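Local structure of leucine aminopeptidase A1, chloroplastic (Solanum lycopersicum, 5D8N) at residues T293-V298 with S345-H350; S424-F429 with L500-P505; S446-W451 with G518-V523. The protein removes N-terminal amino acids, preferably leucine, from peptides as a magnesium-dependent homohexameric M17 aminopeptidase, and also acts as a protein-folding chaperone. The protein carries 1 engineered substitution. All coordinates share one frame; numbering follows the deposited sequence.

Contact 1: residues T293-V298 with S345-H350; sequences TKLALV and SRVEVH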
loop_
_atom_site.group_PDB
_atom_site.type_symbol
_atom_site.label_atom_id
_atom_site.label_comp_id
_atom_site.label_asym_id
_atom_site.label_seq_id
_atom_site.Cartn_x
_atom_site.Cartn_y
_atom_site.Cartn_z
ATOM N N THR A 293 -19.427 7.444 48.944
ATOM C CA THR A 293 -19.337 6.506 47.832
ATOM C C THR A 293 -17.933 6.578 47.234
ATOM O O THR A 293 -17.439 7.668 46.978
ATOM C CB THR A 293 -20.364 6.885 46.746
ATOM O OG1 THR A 293 -21.673 6.787 47.307
ATOM C CG2 THR A 293 -20.316 5.923 45.562
ATOM N N LYS A 294 -17.282 5.433 47.042
ATOM C CA LYS A 294 -15.897 5.374 46.571
ATOM C C LYS A 294 -15.838 5.132 45.072
ATOM O O LYS A 294 -16.320 4.110 44.555
ATOM C CB LYS A 294 -15.121 4.288 47.309
ATOM C CG LYS A 294 -14.951 4.598 48.791
ATOM C CD LYS A 294 -14.242 3.501 49.568
ATOM C CE LYS A 294 -12.767 3.438 49.165
ATOM N NZ LYS A 294 -11.999 2.358 49.853
ATOM N N LEU A 295 -15.280 6.105 44.360
ATOM C CA LEU A 295 -15.223 6.084 42.891
ATOM C C LEU A 295 -13.771 6.198 42.446
ATOM O O LEU A 295 -12.964 6.870 43.099
ATOM C CB LEU A 295 -16.034 7.246 42.331
ATOM C CG LEU A 295 -17.445 7.439 42.896
ATOM C CD1 LEU A 295 -18.017 8.760 42.399
ATOM C CD2 LEU A 295 -18.361 6.295 42.491
ATOM N N ALA A 296 -13.465 5.645 41.275
ATOM C CA ALA A 296 -12.215 5.931 40.595
ATOM C C ALA A 296 -12.413 6.432 39.166
ATOM O O ALA A 296 -13.216 5.916 38.396
ATOM C CB ALA A 296 -11.298 4.706 40.582
ATOM N N LEU A 297 -11.491 7.294 38.770
ATOM C CA LEU A 297 -11.403 7.788 37.407
ATOM C C LEU A 297 -9.992 7.479 36.937
ATOM O O LEU A 297 -9.027 7.992 37.504
ATOM C CB LEU A 297 -11.644 9.300 37.379
ATOM C CG LEU A 297 -13.009 9.753 37.891
ATOM C CD1 LEU A 297 -13.089 11.261 37.905
ATOM C CD2 LEU A 297 -14.083 9.182 36.971
ATOM N N VAL A 298 -9.891 6.624 35.923
ATOM C CA VAL A 298 -8.625 6.166 35.378
ATOM C C VAL A 298 -8.418 6.716 33.966
ATOM O O VAL A 298 -9.293 6.579 33.105
ATOM C CB VAL A 298 -8.606 4.634 35.316
ATOM C CG1 VAL A 298 -7.307 4.162 34.676
ATOM C CG2 VAL A 298 -8.736 4.080 36.721
ATOM N N SER A 345 -19.381 16.625 49.023
ATOM C CA SER A 345 -19.369 15.684 50.134
ATOM C C SER A 345 -19.952 14.375 49.620
ATOM O O SER A 345 -20.427 14.289 48.481
ATOM C CB SER A 345 -20.193 16.229 51.313
ATOM O OG SER A 345 -21.545 16.408 50.909
ATOM N N ARG A 346 -19.910 13.352 50.461
ATOM C CA ARG A 346 -20.541 12.065 50.158
ATOM C C ARG A 346 -19.815 11.268 49.069
ATOM O O ARG A 346 -20.280 10.191 48.700
ATOM C CB ARG A 346 -22.032 12.225 49.813
ATOM C CG ARG A 346 -22.878 12.850 50.919
ATOM C CD ARG A 346 -24.224 13.364 50.397
ATOM N NE ARG A 346 -24.836 12.503 49.379
ATOM C CZ ARG A 346 -25.180 12.894 48.153
ATOM N NH1 ARG A 346 -25.006 14.150 47.756
ATOM N NH2 ARG A 346 -25.695 12.011 47.306
ATOM N N VAL A 347 -18.652 11.729 48.611
ATOM C CA VAL A 347 -17.860 10.980 47.623
ATOM C C VAL A 347 -16.377 10.984 47.983
ATOM O O VAL A 347 -15.798 11.965 48.471
ATOM C CB VAL A 347 -17.997 11.487 46.165
ATOM C CG1 VAL A 347 -19.393 11.248 45.606
ATOM C CG2 VAL A 347 -17.659 12.968 46.068
ATOM N N GLU A 348 -15.751 9.858 47.682
ATOM C CA GLU A 348 -14.307 9.747 47.702
ATOM C C GLU A 348 -13.904 9.362 46.291
ATOM O O GLU A 348 -14.410 8.375 45.772
ATOM C CB GLU A 348 -13.862 8.696 48.721
ATOM C CG GLU A 348 -12.376 8.383 48.741
ATOM C CD GLU A 348 -12.019 7.260 49.714
ATOM O OE1 GLU A 348 -12.434 7.306 50.889
ATOM O OE2 GLU A 348 -11.256 6.348 49.342
ATOM N N VAL A 349 -13.049 10.160 45.660
ATOM C CA VAL A 349 -12.715 9.943 44.250
ATOM C C VAL A 349 -11.222 9.751 44.083
ATOM O O VAL A 349 -10.415 10.626 44.433
ATOM C CB VAL A 349 -13.142 11.118 43.350
ATOM C CG1 VAL A 349 -12.908 10.785 41.886
ATOM C CG2 VAL A 349 -14.619 11.422 43.527
ATOM N N HIS A 350 -10.868 8.620 43.488
ATOM C CA HIS A 350 -9.473 8.340 43.163
ATOM C C HIS A 350 -9.198 8.628 41.694
ATOM O O HIS A 350 -9.985 8.242 40.818
ATOM C CB HIS A 350 -9.190 6.878 43.469
ATOM C CG HIS A 350 -9.349 6.542 44.912
ATOM N ND1 HIS A 350 -8.279 6.434 45.767
ATOM C CD2 HIS A 350 -10.448 6.277 45.651
ATOM C CE1 HIS A 350 -8.716 6.203 46.990
ATOM N NE2 HIS A 350 -10.023 6.032 46.930
#
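Lys294 and Glu348 sit side by side on neighbouring parallel strands and point the same way, a good example of how paired residues in a sheet share one face. Lys294 CB leaves the strand on the face that also carries Ala296, Glu348 and His350; CG and CD then run alongside the glutamate, CG passing 4.1 Å from Glu348 CD. A bend at chi3 (70°) swings the next carbon inward, and Lys294 CE comes to 3.3 Å from Glu348 OE2. The ammonium itself does not close on the carboxylate: Lys294 NZ stays 4.1 Å from Glu348 OE2, beyond a salt bridge, and is hydrogen-bonded to the carbonyl of Gln402. Glu348 turns instead to its own strand, where its OE2 accepts from His350 NE2 at 2.7 Å on the anti lone pair. With His350 ND1 bonded to His281, both ring nitrogens are engaged and the rotation of the imidazole is fixed. The edge of that ring also lies against Leu295 O, the acceptor of the His350 backbone N.

Leu295, Leu297, Val347 and Val349 make the other face largely apolar, with Thr293 at its start. Leu297 CD1 meets Val349 CG1 at 4.0 Å, and Leu295 CD1 reaches Val347 CG1 at 4.3 Å; helix 519-527 lies over this layer through Leu522, Trp525 and Val526. Five backbone hydrogen bonds join the strands, from Thr293 N to Arg346 O as far as Leu297 N to His350 O, the latter 2.7 Å long. Strands 293-305 and 347-358, joined through helix 327-342, are neighbouring parallel strands in the mixed, helix-flanked sheet of the M17 catalytic domain.

Contact 2: residues S424-F429 with L500-P505; sequences SVAGAF and LDVAGP
Ala426 presents a small methyl bump to a hollow formed by three side chains of 500-505. Its CB lies 4.0 Å from Pro505 CG and also touches Val502 CG1 and Leu500 CG, so one carbon is gripped by a ring corner, a branch and a branch point. The proline ring also packs against the backbone that leads into the strand: Pro505 CB reaches Ser424 O at 3.8 Å, while CG lies close to the Ala426 amide. Tyr517 touches Ala426, Val502 and Pro505 and adds to the same apolar cluster.

One step along, Leu500 CD1 comes to 3.6 Å from Ala428 CB. Between the two alanines is Gly427, with no side chain, and the edge of the Phe429 ring passes by it towards Asp501, CE1 lying 4.3 Å from Asp501 CB. The Asp501 carboxylate is held outside the pair, by the hydroxyl of Thr414 and the backbone N of Leu413.

Gly427 and Asp501 form an antiparallel hydrogen-bonded pair: Asp501 N to Gly427 O is 2.8 Å, and Gly427 N to Asp501 O is longer, at 3.2 Å. Beyond it, the side chain of Val502 lies about 7 Å from that of Lys300, a magnesium ligand. This is an antiparallel pair near one end of the mixed sheet, where strand 496-501 passes into a loop near that metal ligand, in the M17 catalytic domain.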
loop_
_atom_site.group_PDB
_atom_site.type_symbol
_atom_site.label_atom_id
_atom_site.label_comp_id
_atom_site.label_asym_id
_atom_site.label_seq_id
_atom_site.Cartn_x
_atom_site.Cartn_y
_atom_site.Cartn_z
ATOM N N SER A 424 -16.715 12.888 16.719
ATOM C CA SER A 424 -17.344 13.720 17.716
ATOM C C SER A 424 -18.024 12.969 18.862
ATOM O O SER A 424 -18.459 13.600 19.828
ATOM C CB SER A 424 -18.383 14.631 17.071
ATOM O OG SER A 424 -17.845 15.388 16.015
ATOM N N VAL A 425 -18.133 11.649 18.754
ATOM C CA VAL A 425 -18.942 10.851 19.674
ATOM C C VAL A 425 -18.096 9.719 20.261
ATOM O O VAL A 425 -17.577 8.877 19.535
ATOM C CB VAL A 425 -20.165 10.217 18.958
ATOM C CG1 VAL A 425 -21.001 9.431 19.973
ATOM C CG2 VAL A 425 -21.059 11.288 18.319
ATOM N N ALA A 426 -17.936 9.715 21.575
ATOM C CA ALA A 426 -17.129 8.702 22.231
ATOM C C ALA A 426 -17.940 7.431 22.418
ATOM O O ALA A 426 -19.166 7.469 22.527
ATOM C CB ALA A 426 -16.621 9.216 23.572
ATOM N N GLY A 427 -17.249 6.300 22.458
ATOM C CA GLY A 427 -17.892 5.024 22.701
ATOM C C GLY A 427 -17.756 4.617 24.160
ATOM O O GLY A 427 -16.663 4.615 24.708
ATOM N N ALA A 428 -18.863 4.155 24.732
ATOM C CA ALA A 428 -18.932 3.739 26.120
ATOM C C ALA A 428 -19.192 2.237 26.151
ATOM O O ALA A 428 -20.138 1.734 25.529
ATOM C CB ALA A 428 -20.066 4.481 26.835
ATOM N N PHE A 429 -18.383 1.537 26.939
ATOM C CA PHE A 429 -18.472 0.096 27.057
ATOM C C PHE A 429 -18.542 -0.296 28.522
ATOM O O PHE A 429 -17.682 0.110 29.296
ATOM C CB PHE A 429 -17.237 -0.578 26.461
ATOM C CG PHE A 429 -17.036 -0.292 25.001
ATOM C CD1 PHE A 429 -16.376 0.840 24.598
ATOM C CD2 PHE A 429 -17.351 -1.247 24.062
ATOM C CE1 PHE A 429 -16.162 1.097 23.263
ATOM C CE2 PHE A 429 -17.150 -0.993 22.720
ATOM C CZ PHE A 429 -16.578 0.195 22.318
ATOM N N LEU A 500 -14.517 4.352 28.412
ATOM C CA LEU A 500 -14.889 5.355 27.433
ATOM C C LEU A 500 -13.752 5.576 26.439
ATOM O O LEU A 500 -12.662 6.041 26.807
ATOM C CB LEU A 500 -15.270 6.637 28.161
ATOM C CG LEU A 500 -16.156 7.619 27.395
ATOM C CD1 LEU A 500 -17.523 7.031 27.079
ATOM C CD2 LEU A 500 -16.309 8.931 28.159
ATOM N N ASP A 501 -13.981 5.139 25.201
ATOM C CA ASP A 501 -13.004 5.279 24.112
ATOM C C ASP A 501 -13.223 6.647 23.459
ATOM O O ASP A 501 -14.147 6.855 22.652
ATOM C CB ASP A 501 -13.160 4.128 23.104
ATOM C CG ASP A 501 -11.950 3.959 22.165
ATOM O OD1 ASP A 501 -11.107 4.875 22.080
ATOM O OD2 ASP A 501 -11.831 2.880 21.515
ATOM N N VAL A 502 -12.321 7.565 23.772
ATOM C CA VAL A 502 -12.451 8.983 23.434
ATOM C C VAL A 502 -11.447 9.421 22.358
ATOM O O VAL A 502 -11.149 10.598 22.223
ATOM C CB VAL A 502 -12.229 9.875 24.674
ATOM C CG1 VAL A 502 -13.279 9.589 25.738
ATOM C CG2 VAL A 502 -10.852 9.695 25.287
ATOM N N ALA A 503 -10.960 8.481 21.562
ATOM C CA ALA A 503 -10.055 8.798 20.471
ATOM C C ALA A 503 -10.492 9.976 19.617
ATOM O O ALA A 503 -9.643 10.764 19.197
ATOM C CB ALA A 503 -9.820 7.583 19.587
ATOM N N GLY A 504 -11.781 10.079 19.306
ATOM C CA GLY A 504 -12.251 11.183 18.464
ATOM C C GLY A 504 -12.333 12.492 19.215
ATOM O O GLY A 504 -11.708 13.468 18.816
ATOM N N PRO A 505 -13.246 12.591 20.195
ATOM C CA PRO A 505 -13.623 13.959 20.565
ATOM C C PRO A 505 -12.635 14.751 21.421
ATOM O O PRO A 505 -12.870 15.949 21.646
ATOM C CB PRO A 505 -14.956 13.788 21.295
ATOM C CG PRO A 505 -15.060 12.349 21.642
ATOM C CD PRO A 505 -14.217 11.590 20.667
#

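Contact 3: residues S446-W451 with G518-V523; sequences SGEKLW and GVSTLV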
loop_
_atom_site.group_PDB
_atom_site.type_symbol
_atom_site.label_atom_id
_atom_site.label_comp_id
_atom_site.label_asym_id
_atom_site.label_seq_id
_atom_site.Cartn_x
_atom_site.Cartn_y
_atom_site.Cartn_z
ATOM N N SER A 446 -24.093 17.387 30.930
ATOM C CA SER A 446 -22.920 18.149 30.511
ATOM C C SER A 446 -23.004 18.648 29.070
ATOM O O SER A 446 -22.332 19.599 28.682
ATOM C CB SER A 446 -21.692 17.261 30.638
ATOM O OG SER A 446 -21.662 16.228 29.662
ATOM N N GLY A 447 -23.791 17.982 28.239
ATOM C CA GLY A 447 -23.834 18.320 26.838
ATOM C C GLY A 447 -22.844 17.574 25.969
ATOM O O GLY A 447 -22.852 17.749 24.754
ATOM N N GLU A 448 -22.047 16.684 26.561
ATOM C CA GLU A 448 -21.043 15.943 25.803
ATOM C C GLU A 448 -21.681 14.748 25.085
ATOM O O GLU A 448 -22.660 14.165 25.550
ATOM C CB GLU A 448 -19.909 15.510 26.726
ATOM C CG GLU A 448 -19.110 16.689 27.259
ATOM C CD GLU A 448 -17.724 16.313 27.799
ATOM O OE1 GLU A 448 -17.638 15.476 28.724
ATOM O OE2 GLU A 448 -16.743 17.005 27.443
ATOM N N LYS A 449 -21.093 14.351 23.963
ATOM C CA LYS A 449 -21.647 13.287 23.114
ATOM C C LYS A 449 -20.928 11.971 23.322
ATOM O O LYS A 449 -19.709 11.885 23.145
ATOM C CB LYS A 449 -21.541 13.633 21.630
ATOM C CG LYS A 449 -22.307 14.877 21.217
ATOM C CD LYS A 449 -22.048 15.202 19.749
ATOM C CE LYS A 449 -22.681 16.559 19.462
ATOM N NZ LYS A 449 -22.943 16.834 18.032
ATOM N N LEU A 450 -21.724 10.945 23.632
ATOM C CA LEU A 450 -21.236 9.581 23.755
ATOM C C LEU A 450 -22.344 8.592 23.435
ATOM O O LEU A 450 -23.521 8.947 23.388
ATOM C CB LEU A 450 -20.608 9.337 25.143
ATOM C CG LEU A 450 -21.412 9.592 26.414
ATOM C CD1 LEU A 450 -22.417 8.483 26.677
ATOM C CD2 LEU A 450 -20.496 9.716 27.612
ATOM N N TRP A 451 -21.964 7.337 23.221
ATOM C CA TRP A 451 -22.916 6.314 22.809
ATOM C C TRP A 451 -22.414 4.971 23.317
ATOM O O TRP A 451 -21.260 4.596 23.090
ATOM C CB TRP A 451 -23.027 6.290 21.288
ATOM C CG TRP A 451 -24.149 5.448 20.731
ATOM C CD1 TRP A 451 -24.075 4.157 20.299
ATOM C CD2 TRP A 451 -25.522 5.835 20.593
ATOM N NE1 TRP A 451 -25.303 3.735 19.824
ATOM C CE2 TRP A 451 -26.202 4.764 19.973
ATOM C CE3 TRP A 451 -26.248 6.971 20.979
ATOM C CZ2 TRP A 451 -27.579 4.779 19.763
ATOM C CZ3 TRP A 451 -27.611 7.041 20.660
ATOM C CH2 TRP A 451 -28.265 5.934 20.059
ATOM N N GLY A 518 -14.547 15.302 28.208
ATOM C CA GLY A 518 -14.669 14.326 29.272
ATOM C C GLY A 518 -14.831 14.998 30.629
ATOM O O GLY A 518 -15.434 14.404 31.535
ATOM N N VAL A 519 -14.152 16.129 30.840
ATOM C CA VAL A 519 -14.091 16.731 32.167
ATOM C C VAL A 519 -15.496 16.979 32.657
ATOM O O VAL A 519 -15.857 16.578 33.757
ATOM C CB VAL A 519 -13.281 18.037 32.175
ATOM C CG1 VAL A 519 -13.388 18.732 33.507
ATOM C CG2 VAL A 519 -11.819 17.762 31.872
ATOM N N SER A 520 -16.300 17.668 31.868
ATOM C CA SER A 520 -17.623 18.063 32.349
ATOM C C SER A 520 -18.490 16.862 32.664
ATOM O O SER A 520 -19.261 16.874 33.624
ATOM C CB SER A 520 -18.322 19.019 31.367
ATOM O OG SER A 520 -18.431 18.393 30.086
ATOM N N THR A 521 -18.432 15.839 31.819
ATOM C CA THR A 521 -19.220 14.637 32.051
ATOM C C THR A 521 -18.778 13.913 33.338
ATOM O O THR A 521 -19.613 13.477 34.153
ATOM C CB THR A 521 -19.173 13.688 30.838
ATOM O OG1 THR A 521 -19.715 14.349 29.687
ATOM C CG2 THR A 521 -19.953 12.420 31.081
ATOM N N LEU A 522 -17.470 13.791 33.537
ATOM C CA LEU A 522 -16.985 13.148 34.741
ATOM C C LEU A 522 -17.408 13.889 36.012
ATOM O O LEU A 522 -17.755 13.275 37.027
ATOM C CB LEU A 522 -15.468 12.993 34.711
ATOM C CG LEU A 522 -14.917 12.063 33.614
ATOM C CD1 LEU A 522 -13.401 12.029 33.664
ATOM C CD2 LEU A 522 -15.511 10.672 33.642
ATOM N N VAL A 523 -17.312 15.209 35.975
ATOM C CA VAL A 523 -17.733 16.013 37.107
ATOM C C VAL A 523 -19.214 15.763 37.394
ATOM O O VAL A 523 -19.595 15.574 38.567
ATOM C CB VAL A 523 -17.451 17.511 36.906
ATOM C CG1 VAL A 523 -18.160 18.352 37.970
ATOM C CG2 VAL A 523 -15.953 17.755 36.928
HETATM O O HOH W 1 -19.553 20.035 28.312
HETATM O O HOH W 2 -15.324 18.675 29.071
#
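An ST turn at the end of helix 433-446 meets the N-terminal turn of helix 519-527, and the carboxylate of Glu448 bridges the two, showing how one acidic side chain can serve the N-H groups at the start of a helix. In the turn, Ser446 OG accepts from the backbone N of Glu448, two residues on, while Gly447, with its positive phi, carries the chain out of the helix.

Glu448 CG is anti to the carbonyl carbon (chi1 -67°) and the chain extends beyond it, laying the carboxylate across the opening turn. Glu448 OE2 takes the N-H of Gly518, the N-cap residue, at 2.9 Å, in a nearly straight bond (174°) on the syn side of the carboxylate. Glu448 OE1 accepts twice from Thr521: the hydroxyl OG1 approaches at 2.6 Å on the anti lone pair, while the backbone N stands 3.2 Å away, above the carboxylate plane. A carboxylate so placed is likely to be stabilised by the positive end of the helix dipole.

Thr521 OG1 bonds both Glu448 OE1 and Ser446 OG, the latter at 2.7 Å; Ser446 OG also bonds Ala443 O within its own helix. Beside this polar core, Leu450 CD2 approaches Thr521 CG2, and Tyr517 packs on Glu448 and Leu450.

Two waters complete the seam. One links Ser446 O to Ser520 OG; the other donates to Glu448 OE2 at 2.7 Å and accepts from Ser520 N at 3.1 Å.

All three contacts belong to the catalytic domain and reach its one mixed sheet. Contact 1 closes along the chain before the others open, whereas contacts 2 and 3 interleave, their segments alternating. The centres of contacts 2 and 3 are about 10 Å apart, and strands 426-429 and 450-452 are sheet neighbours, with a probable hydrogen bond between Ala426 O and Trp451 N. Contact 1 lies about 17 Å from contact 3, centre to centre, and touches it where Leu297 meets Leu522 of helix 519-527. Helix 519-527 thus touches both strand 293-305 and segment 446-451, which runs into 450-452, the outermost strand at that end within the chain; there contacts 2 and 3 both meet a second subunit.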